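Local coordinates for peptidoglycan recognition protein-LC isoform LCx (Drosophila melanogaster, PDB 2F2L) that probably senses bacterial peptidoglycan, its extracellular amidase-like domain binding a disaccharide-tetrapeptide muropeptide together with a second protein chain, at residues V50-S53 / F54-S58; G103-T107 / R108-E112; D19-Q22 / L23-R27. All coordinates share one frame; numbering follows the deposited sequence.

Interaction 1: V50-S53 / F54-S58; sequences VVQS and FHMDS. With MLD (glcnac(beta1-4)-murnac(1,6-anhydro)-L-ala-gamma-D-glu-meso-a2pm-D-ala), chain G.
On the last turns of helix 41-58, which lines the muropeptide pocket, Val-51 and His-55 lie side by side and reach for the same N-acetyl group. Val-51 CG1 sits over a face of the imidazole, 4.0 Å from the ring centroid in a CH-pi contact, and touches the acetyl methyl CAF of MLD. His-55 NE2 donates to MLD OAG at 2.8 Å and 164°, the acceptor lying in the ring plane at its edge; on the other nitrogen, ND1 bonds to Gly-65 N, and the two bonds together fix the ring's rotation. Phe-54 packs against the sugar, its CE2 3.7 Å from the ether oxygen MLD OA6.

The helix ends in a wider pi-type turn: Ser-53 O accepts from Asp-57 N at 2.7 Å and from Ser-58 N at 3.2 Å. Ser-53 OG, swung toward that turn by a chi1 of -173°, donates to Asp-57 OD2 at 2.8 Å, on the anti side of the carboxylate, whose OD2 also forms a salt bridge with Arg-12. A water donates to both Ser-53 OG and Ser-58 OG, and Ser-58 OG bonds to the backbone of the other protein chain. Alongside, Gln-52 CG packs 3.4 Å from Met-56 SD.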
loop_
_atom_site.group_PDB
_atom_site.type_symbol
_atom_site.label_atom_id
_atom_site.label_comp_id
_atom_site.label_asym_id
_atom_site.label_seq_id
_atom_site.Cartn_x
_atom_site.Cartn_y
_atom_site.Cartn_z
ATOM N N VAL B 50 -8.998 4.162 -5.096
ATOM C CA VAL B 50 -8.295 3.028 -4.501
ATOM C C VAL B 50 -8.167 3.223 -2.994
ATOM O O VAL B 50 -8.397 2.293 -2.235
ATOM C CB VAL B 50 -6.910 2.782 -5.153
ATOM C CG1 VAL B 50 -6.190 1.640 -4.464
ATOM C CG2 VAL B 50 -7.074 2.444 -6.634
ATOM N N VAL B 51 -7.809 4.432 -2.560
ATOM C CA VAL B 51 -7.769 4.754 -1.132
ATOM C C VAL B 51 -9.126 4.495 -0.469
ATOM O O VAL B 51 -9.170 3.899 0.614
ATOM C CB VAL B 51 -7.298 6.211 -0.851
ATOM C CG1 VAL B 51 -7.503 6.594 0.644
ATOM C CG2 VAL B 51 -5.815 6.395 -1.248
ATOM N N GLN B 52 -10.221 4.914 -1.114
ATOM C CA GLN B 52 -11.565 4.710 -0.538
ATOM C C GLN B 52 -11.893 3.224 -0.363
ATOM O O GLN B 52 -12.431 2.809 0.670
ATOM C CB GLN B 52 -12.658 5.400 -1.361
ATOM C CG GLN B 52 -14.052 5.202 -0.738
ATOM C CD GLN B 52 -15.135 5.999 -1.403
ATOM O OE1 GLN B 52 -15.287 5.957 -2.627
ATOM N NE2 GLN B 52 -15.949 6.686 -0.597
ATOM N N SER B 53 -11.534 2.426 -1.367
ATOM C CA SER B 53 -11.701 0.979 -1.305
ATOM C C SER B 53 -10.879 0.343 -0.178
ATOM O O SER B 53 -11.350 -0.516 0.560
ATOM C CB SER B 53 -11.300 0.372 -2.645
ATOM O OG SER B 53 -11.614 -1.006 -2.632
ATOM N N PHE B 54 -9.632 0.765 -0.053
ATOM C CA PHE B 54 -8.772 0.318 1.047
ATOM C C PHE B 54 -9.393 0.597 2.427
ATOM O O PHE B 54 -9.388 -0.248 3.328
ATOM C CB PHE B 54 -7.408 1.009 0.927
ATOM C CG PHE B 54 -6.329 0.357 1.717
ATOM C CD1 PHE B 54 -5.839 -0.883 1.350
ATOM C CD2 PHE B 54 -5.779 0.990 2.815
ATOM C CE1 PHE B 54 -4.837 -1.492 2.085
ATOM C CE2 PHE B 54 -4.781 0.386 3.549
ATOM C CZ PHE B 54 -4.318 -0.857 3.195
ATOM N N HIS B 55 -9.939 1.788 2.594
ATOM C CA HIS B 55 -10.533 2.173 3.869
ATOM C C HIS B 55 -11.886 1.496 4.111
ATOM O O HIS B 55 -12.132 0.980 5.200
ATOM C CB HIS B 55 -10.626 3.697 3.943
ATOM C CG HIS B 55 -9.291 4.354 4.083
ATOM N ND1 HIS B 55 -9.140 5.720 4.168
ATOM C CD2 HIS B 55 -8.045 3.827 4.189
ATOM C CE1 HIS B 55 -7.857 6.008 4.303
ATOM N NE2 HIS B 55 -7.170 4.878 4.323
ATOM N N MET B 56 -12.724 1.438 3.082
ATOM C CA MET B 56 -14.088 0.898 3.237
ATOM C C MET B 56 -14.171 -0.632 3.118
ATOM O O MET B 56 -14.987 -1.253 3.788
ATOM C CB MET B 56 -15.063 1.545 2.239
ATOM C CG MET B 56 -15.316 3.038 2.490
ATOM S SD MET B 56 -16.382 3.852 1.275
ATOM C CE MET B 56 -17.994 3.238 1.767
ATOM N N ASP B 57 -13.353 -1.217 2.251
ATOM C CA ASP B 57 -13.421 -2.651 1.954
ATOM C C ASP B 57 -12.355 -3.431 2.712
ATOM O O ASP B 57 -12.666 -4.426 3.355
ATOM C CB ASP B 57 -13.320 -2.913 0.442
ATOM C CG ASP B 57 -14.349 -2.124 -0.360
ATOM O OD1 ASP B 57 -15.463 -1.897 0.155
ATOM O OD2 ASP B 57 -14.065 -1.739 -1.516
ATOM N N SER B 58 -11.104 -2.992 2.642
ATOM C CA SER B 58 -10.019 -3.721 3.289
ATOM C C SER B 58 -10.004 -3.517 4.818
ATOM O O SER B 58 -9.831 -4.469 5.563
ATOM C CB SER B 58 -8.674 -3.358 2.656
ATOM O OG SER B 58 -8.680 -3.558 1.247
HETATM C CAA MLD G . 5.385 5.416 4.505
HETATM C CAB MLD G . 4.395 5.400 5.660
HETATM O OAC MLD G . 3.809 6.421 5.994
HETATM N N2 MLD G . 4.234 4.214 6.238
HETATM C C2 MLD G . 3.366 3.972 7.385
HETATM C C3 MLD G . 4.214 3.260 8.443
HETATM O O3 MLD G . 5.350 4.044 8.856
HETATM C C4 MLD G . 3.354 2.817 9.622
HETATM O O4 MLD G . 4.170 2.008 10.451
HETATM C C5 MLD G . 2.176 1.981 9.110
HETATM C C6 MLD G . 1.141 1.560 10.169
HETATM O O6 MLD G . 0.239 0.590 9.561
HETATM O O5 MLD G . 1.441 2.792 8.198
HETATM C C1 MLD G . 2.189 3.094 6.997
HETATM O O1 MLD G . 1.359 3.819 6.128
HETATM C CA4 MLD G . 0.336 2.983 5.537
HETATM C CA5 MLD G . 0.798 2.018 4.445
HETATM O OA5 MLD G . 0.163 2.240 3.140
HETATM C CA6 MLD G . 0.135 0.758 4.881
HETATM O OA6 MLD G . -1.187 0.880 4.395
HETATM C CA1 MLD G . -1.215 2.015 3.479
HETATM C CA2 MLD G . -1.773 3.227 4.242
HETATM N NAD MLD G . -2.425 4.155 3.292
HETATM C CAE MLD G . -3.679 4.548 3.421
HETATM C CAF MLD G . -4.156 5.487 2.331
HETATM O OAG MLD G . -4.421 4.213 4.345
HETATM C CA3 MLD G . -0.663 3.980 4.971
HETATM O OAH MLD G . -1.184 4.786 6.086
HETATM C CAI MLD G . -1.343 6.193 5.781
HETATM C CAJ MLD G . -0.107 7.001 6.105
HETATM C CAL MLD G . -2.520 6.756 6.603
HETATM O OAM MLD G . -2.744 7.958 6.513
HETATM N N MLD G . -3.245 5.925 7.352
HETATM C CA MLD G . -4.409 6.340 8.146
HETATM C CB MLD G . -5.619 6.206 7.214
HETATM C C MLD G . -4.553 5.333 9.301
HETATM O O MLD G . -4.579 4.122 9.067
HETATM N NAN MLD G . -4.611 5.882 10.512
HETATM C CAO MLD G . -4.747 5.140 11.776
HETATM C CAP MLD G . -3.710 5.634 12.836
HETATM O OBA MLD G . -3.984 5.376 14.011
HETATM O OAQ MLD G . -2.695 6.283 12.481
HETATM C CBB MLD G . -6.107 5.456 12.389
HETATM C CBC MLD G . -7.299 4.904 11.627
HETATM C CBD MLD G . -8.582 5.228 12.414
HETATM O OBE MLD G . -8.639 6.184 13.188
HETATM N NBF MLD G . -9.592 4.412 12.199
HETATM C CBG MLD G . -10.887 4.582 12.869
HETATM C CBH MLD G . -10.739 4.288 14.376
HETATM O OBI MLD G . -10.100 3.315 14.772
HETATM N NBJ MLD G . -11.311 5.179 15.183
HETATM C CBK MLD G . -11.308 5.076 16.660
HETATM C CBL MLD G . -12.762 5.105 17.143
HETATM C CBM MLD G . -10.547 6.218 17.367
HETATM O OBO MLD G . -10.431 7.320 16.769
HETATM O OBN MLD G . -10.112 5.959 18.517
HETATM C CBP MLD G . -11.912 3.655 12.194
HETATM C CBQ MLD G . -13.359 4.035 12.553
HETATM C CBR MLD G . -14.364 3.202 11.753
HETATM C CBS MLD G . -15.737 3.866 11.636
HETATM C CBT MLD G . -15.649 5.050 10.662
HETATM O OBV MLD G . -15.549 4.772 9.456
HETATM O OBU MLD G . -15.692 6.201 11.143
HETATM N NBW MLD G . -16.178 4.332 12.956
HETATM O O HOH W 1 -9.365 -2.723 -1.108
#

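Interaction 2: G103-T107 / R108-E112; sequences GTFTT and RKPNE
The carbonyl oxygen of Arg-108 is met by three carbons of Phe-105 as the chain turns back on itself. Phe-105 CA lies 3.3 Å from Arg-108 O in a CA-H...O contact, bent at the hydrogen (124°), while Phe-105 CB and CD1 each approach the same oxygen to 3.4 Å. The oxygen lies at the edge of the phenyl ring, in its plane, facing the ring's CD1 side.

Phe-105 carries CG anti to its carbonyl carbon (chi1 -55°), which turns the ring toward Lys-109 and Pro-110. There Pro-110 takes over one face: its CB is 4.0 Å from Phe-105 CE1, and Pro-110 CA comes to 3.5 Å from the same ring carbon. Nearer the backbone, Phe-105 CD1 also touches Pro-110 N at 3.5 Å. On the side away from Pro-110, Phe-105 CZ comes to 3.8 Å from Gly-103 CA, where the backbone (phi 133°) takes a conformation that glycine readily adopts.

Leu-153 of helix 151-157 packs on both Phe-105 and Pro-110. Phe-105 N is hydrogen-bonded to ND1 of His-32, whose NE2 bonds to the muropeptide; the Phe-105 N-H is thus a second-shell partner that holds a ligand-binding histidine, while Thr-106 comes near the ligand itself. Asn-111 then serves as N-cap, its OD1 bonded to Gln-114 N, completing a strand-to-helix connection from strand 97-101 into helix 112-127.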
loop_
_atom_site.group_PDB
_atom_site.type_symbol
_atom_site.label_atom_id
_atom_site.label_comp_id
_atom_site.label_asym_id
_atom_site.label_seq_id
_atom_site.Cartn_x
_atom_site.Cartn_y
_atom_site.Cartn_z
ATOM N N GLY B 103 0.339 10.596 -2.371
ATOM C CA GLY B 103 1.702 10.236 -2.696
ATOM C C GLY B 103 2.475 9.729 -1.505
ATOM O O GLY B 103 1.911 9.460 -0.449
ATOM N N THR B 104 3.783 9.603 -1.709
ATOM C CA THR B 104 4.726 9.158 -0.702
ATOM C C THR B 104 5.858 10.176 -0.626
ATOM O O THR B 104 6.610 10.328 -1.608
ATOM C CB THR B 104 5.311 7.757 -1.060
ATOM O OG1 THR B 104 4.248 6.806 -1.184
ATOM C CG2 THR B 104 6.285 7.272 0.012
ATOM N N PHE B 105 6.017 10.833 0.536
ATOM C CA PHE B 105 6.951 11.972 0.670
ATOM C C PHE B 105 8.068 11.723 1.663
ATOM O O PHE B 105 8.515 12.624 2.382
ATOM C CB PHE B 105 6.152 13.259 0.935
ATOM C CG PHE B 105 5.133 13.477 -0.095
ATOM C CD1 PHE B 105 5.515 13.908 -1.365
ATOM C CD2 PHE B 105 3.827 13.080 0.113
ATOM C CE1 PHE B 105 4.590 14.033 -2.372
ATOM C CE2 PHE B 105 2.900 13.207 -0.887
ATOM C CZ PHE B 105 3.270 13.679 -2.127
ATOM N N THR B 106 8.557 10.487 1.648
ATOM C CA THR B 106 9.637 10.067 2.516
ATOM C C THR B 106 10.973 10.641 2.048
ATOM O O THR B 106 11.775 11.051 2.869
ATOM C CB THR B 106 9.752 8.540 2.575
ATOM O OG1 THR B 106 9.829 8.029 1.241
ATOM C CG2 THR B 106 8.535 7.936 3.263
ATOM N N THR B 107 11.245 10.634 0.749
ATOM C CA THR B 107 12.494 11.235 0.277
ATOM C C THR B 107 12.308 12.277 -0.838
ATOM O O THR B 107 13.292 12.839 -1.322
ATOM C CB THR B 107 13.469 10.174 -0.240
ATOM O OG1 THR B 107 12.875 9.532 -1.363
ATOM C CG2 THR B 107 13.826 9.140 0.850
ATOM N N ARG B 108 11.063 12.515 -1.224
ATOM C CA ARG B 108 10.706 13.436 -2.292
ATOM C C ARG B 108 9.739 14.473 -1.713
ATOM O O ARG B 108 8.861 14.119 -0.946
ATOM C CB ARG B 108 10.026 12.625 -3.396
ATOM C CG ARG B 108 9.613 13.384 -4.642
ATOM C CD ARG B 108 9.226 12.388 -5.764
ATOM N NE ARG B 108 8.496 13.045 -6.846
ATOM C CZ ARG B 108 8.083 12.438 -7.955
ATOM N NH1 ARG B 108 8.329 11.144 -8.147
ATOM N NH2 ARG B 108 7.427 13.135 -8.877
ATOM N N LYS B 109 9.904 15.740 -2.080
ATOM C CA LYS B 109 9.036 16.807 -1.586
ATOM C C LYS B 109 7.719 16.799 -2.323
ATOM O O LYS B 109 7.665 16.442 -3.483
ATOM C CB LYS B 109 9.659 18.188 -1.796
ATOM C CG LYS B 109 11.021 18.375 -1.195
ATOM C CD LYS B 109 11.404 19.818 -1.312
ATOM C CE LYS B 109 12.876 20.004 -1.279
ATOM N NZ LYS B 109 13.363 19.705 0.057
ATOM N N PRO B 110 6.652 17.244 -1.670
ATOM C CA PRO B 110 5.421 17.477 -2.417
ATOM C C PRO B 110 5.638 18.624 -3.407
ATOM O O PRO B 110 6.508 19.480 -3.197
ATOM C CB PRO B 110 4.425 17.882 -1.326
ATOM C CG PRO B 110 5.286 18.458 -0.261
ATOM C CD PRO B 110 6.506 17.609 -0.248
ATOM N N ASN B 111 4.871 18.645 -4.479
ATOM C CA ASN B 111 5.099 19.635 -5.520
ATOM C C ASN B 111 4.451 20.997 -5.226
ATOM O O ASN B 111 3.670 21.162 -4.274
ATOM C CB ASN B 111 4.752 19.067 -6.910
ATOM C CG ASN B 111 3.267 18.994 -7.189
ATOM O OD1 ASN B 111 2.473 19.805 -6.705
ATOM N ND2 ASN B 111 2.889 18.042 -8.020
ATOM N N GLU B 112 4.838 21.984 -6.018
ATOM C CA GLU B 112 4.418 23.366 -5.815
ATOM C C GLU B 112 2.883 23.529 -5.731
ATOM O O GLU B 112 2.360 24.250 -4.864
ATOM C CB GLU B 112 5.002 24.195 -6.933
ATOM C CG GLU B 112 4.491 25.622 -7.052
ATOM C CD GLU B 112 5.076 26.331 -8.246
ATOM O OE1 GLU B 112 4.410 27.239 -8.779
ATOM O OE2 GLU B 112 6.216 25.994 -8.643
#

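Interaction 3: D19-Q22 / L23-R27; sequences DAQQ and LPINR. With SO4 (sulfate ion), chain F.
At the turn that feeds strand 25-32 into the central sheet, the side chains of Gln-21 and Ile-25 cross at about a right angle. The methyl Ile-25 CD1 sits over the flat face of the Gln-21 carboxamide, 3.8 Å from both Gln-21 NE2 and Gln-21 CD. It also touches the aliphatic part of the glutamine, with Gln-21 CB 4.0 Å away. Gln-21 bends sharply at its second torsion (chi2 -112°), and this turns the amide so that a face, rather than the polar ends, is offered to the methyl. Those ends are used elsewhere: OE1 bonds to Gly-95 N and NE2 to Ser-96 O, and the two bonds fix the rotation of the amide in a buried place just ahead of strand 97-101.

Between the two residues the chain bends sharply, by roughly a right angle, at the cis peptide bond before Pro-24, which draws Leu-23 CA and Pro-24 CA to 3.0 Å. The turn brings Gln-22 O to 3.7 Å from Ile-25 CG1. Leu-23 turns its side chain to the same side as the crossed pair, CD2 3.6 Å from Ile-25 CD1, and rests against Asp-83 and Lys-130. Beyond the turn, strand 25-32 runs parallel to its neighbours 97-101 and 135-139, an inner position in the mixed sheet of this amidase-like fold.

Further along that strand, Arg-27 extends as far as CD and then bends at chi3 (-51°), bringing its guanidinium to a sulfate ion, probably from the crystallisation liquor. Arg-27 NH2 donates to SO4 O3 at 3.2 Å and 155°; SO4 O4 is nearer to Arg-27 NH2, at 2.9 Å, but lacks the geometry of a hydrogen bond.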
loop_
_atom_site.group_PDB
_atom_site.type_symbol
_atom_site.label_atom_id
_atom_site.label_comp_id
_atom_site.label_asym_id
_atom_site.label_seq_id
_atom_site.Cartn_x
_atom_site.Cartn_y
_atom_site.Cartn_z
ATOM N N ASP B 19 -20.616 10.597 12.432
ATOM C CA ASP B 19 -20.669 11.506 13.571
ATOM C C ASP B 19 -20.248 12.908 13.146
ATOM O O ASP B 19 -19.263 13.080 12.425
ATOM C CB ASP B 19 -19.730 11.042 14.697
ATOM C CG ASP B 19 -20.202 9.780 15.398
ATOM O OD1 ASP B 19 -21.384 9.396 15.263
ATOM O OD2 ASP B 19 -19.372 9.172 16.102
ATOM N N ALA B 20 -20.993 13.900 13.620
ATOM C CA ALA B 20 -20.710 15.295 13.345
ATOM C C ALA B 20 -19.700 15.869 14.345
ATOM O O ALA B 20 -19.643 15.452 15.504
ATOM C CB ALA B 20 -21.987 16.095 13.378
ATOM N N GLN B 21 -18.904 16.825 13.875
ATOM C CA GLN B 21 -17.922 17.508 14.706
ATOM C C GLN B 21 -18.542 18.732 15.338
ATOM O O GLN B 21 -19.436 19.337 14.756
ATOM C CB GLN B 21 -16.750 17.982 13.854
ATOM C CG GLN B 21 -16.040 16.903 13.085
ATOM C CD GLN B 21 -14.637 16.649 13.592
ATOM O OE1 GLN B 21 -14.372 16.681 14.792
ATOM N NE2 GLN B 21 -13.727 16.396 12.672
ATOM N N GLN B 22 -18.053 19.093 16.524
ATOM C CA GLN B 22 -18.289 20.422 17.089
ATOM C C GLN B 22 -17.351 21.385 16.369
ATOM O O GLN B 22 -16.123 21.171 16.327
ATOM C CB GLN B 22 -18.038 20.449 18.601
ATOM C CG GLN B 22 -18.272 21.829 19.249
ATOM C CD GLN B 22 -18.979 21.768 20.603
ATOM O OE1 GLN B 22 -19.161 20.693 21.181
ATOM N NE2 GLN B 22 -19.393 22.929 21.108
ATOM N N LEU B 23 -17.937 22.410 15.759
ATOM C CA LEU B 23 -17.179 23.435 15.069
ATOM C C LEU B 23 -17.111 24.664 15.976
ATOM O O LEU B 23 -18.009 24.872 16.790
ATOM C CB LEU B 23 -17.848 23.782 13.739
ATOM C CG LEU B 23 -18.041 22.654 12.715
ATOM C CD1 LEU B 23 -18.889 23.162 11.540
ATOM C CD2 LEU B 23 -16.725 22.125 12.221
ATOM N N PRO B 24 -16.041 25.475 15.853
ATOM C CA PRO B 24 -14.868 25.315 14.981
ATOM C C PRO B 24 -13.873 24.286 15.502
ATOM O O PRO B 24 -13.827 24.029 16.692
ATOM C CB PRO B 24 -14.227 26.709 14.996
ATOM C CG PRO B 24 -14.630 27.290 16.316
ATOM C CD PRO B 24 -15.974 26.721 16.645
ATOM N N ILE B 25 -13.083 23.713 14.603
ATOM C CA ILE B 25 -12.101 22.695 14.958
ATOM C C ILE B 25 -10.748 23.372 15.072
ATOM O O ILE B 25 -10.410 24.216 14.244
ATOM C CB ILE B 25 -12.055 21.594 13.863
ATOM C CG1 ILE B 25 -13.331 20.758 13.910
ATOM C CG2 ILE B 25 -10.824 20.694 13.995
ATOM C CD1 ILE B 25 -13.704 20.216 12.561
ATOM N N ASN B 26 -9.965 23.032 16.088
ATOM C CA ASN B 26 -8.659 23.677 16.210
ATOM C C ASN B 26 -7.459 22.738 16.162
ATOM O O ASN B 26 -6.386 23.074 16.664
ATOM C CB ASN B 26 -8.623 24.619 17.417
ATOM C CG ASN B 26 -8.137 23.971 18.650
ATOM O OD1 ASN B 26 -8.670 22.936 19.078
ATOM N ND2 ASN B 26 -7.106 24.570 19.255
ATOM N N ARG B 27 -7.640 21.593 15.505
ATOM C CA ARG B 27 -6.544 20.650 15.241
ATOM C C ARG B 27 -6.600 20.197 13.790
ATOM O O ARG B 27 -7.668 19.841 13.298
ATOM C CB ARG B 27 -6.668 19.441 16.176
ATOM C CG ARG B 27 -5.590 18.395 16.041
ATOM C CD ARG B 27 -5.874 17.168 16.944
ATOM N NE ARG B 27 -6.163 17.542 18.325
ATOM C CZ ARG B 27 -7.074 16.964 19.120
ATOM N NH1 ARG B 27 -7.864 15.976 18.685
ATOM N NH2 ARG B 27 -7.211 17.399 20.366
HETATM S S SO4 F . -7.932 15.044 23.049
HETATM O O1 SO4 F . -7.725 13.610 23.262
HETATM O O2 SO4 F . -8.416 15.679 24.277
HETATM O O3 SO4 F . -8.934 15.239 21.997
HETATM O O4 SO4 F . -6.661 15.656 22.668
#

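Along the chain the order is interaction 3, interaction 1, interaction 2, all within one amidase-like domain. Interaction 3 opens strand 25-32, interaction 1 ends helix 41-58, and interaction 2 links strand 97-101 to helix 112-127; strands 25-32 and 97-101 are neighbours in the mixed sheet. Centres of interactions 1 and 2 are about 22 Å apart (nearest atoms about 8 Å), those of 1 and 3 about 24 Å; interactions 2 and 3, with centres about 28 Å apart, lie on opposite sides of the chain's centre. Interaction 1 binds the muropeptide directly, residues 103-107 approach it through Thr-106, and interaction 3 stands farther off, with the Gln-21 side chain about 10 Å from the ligand.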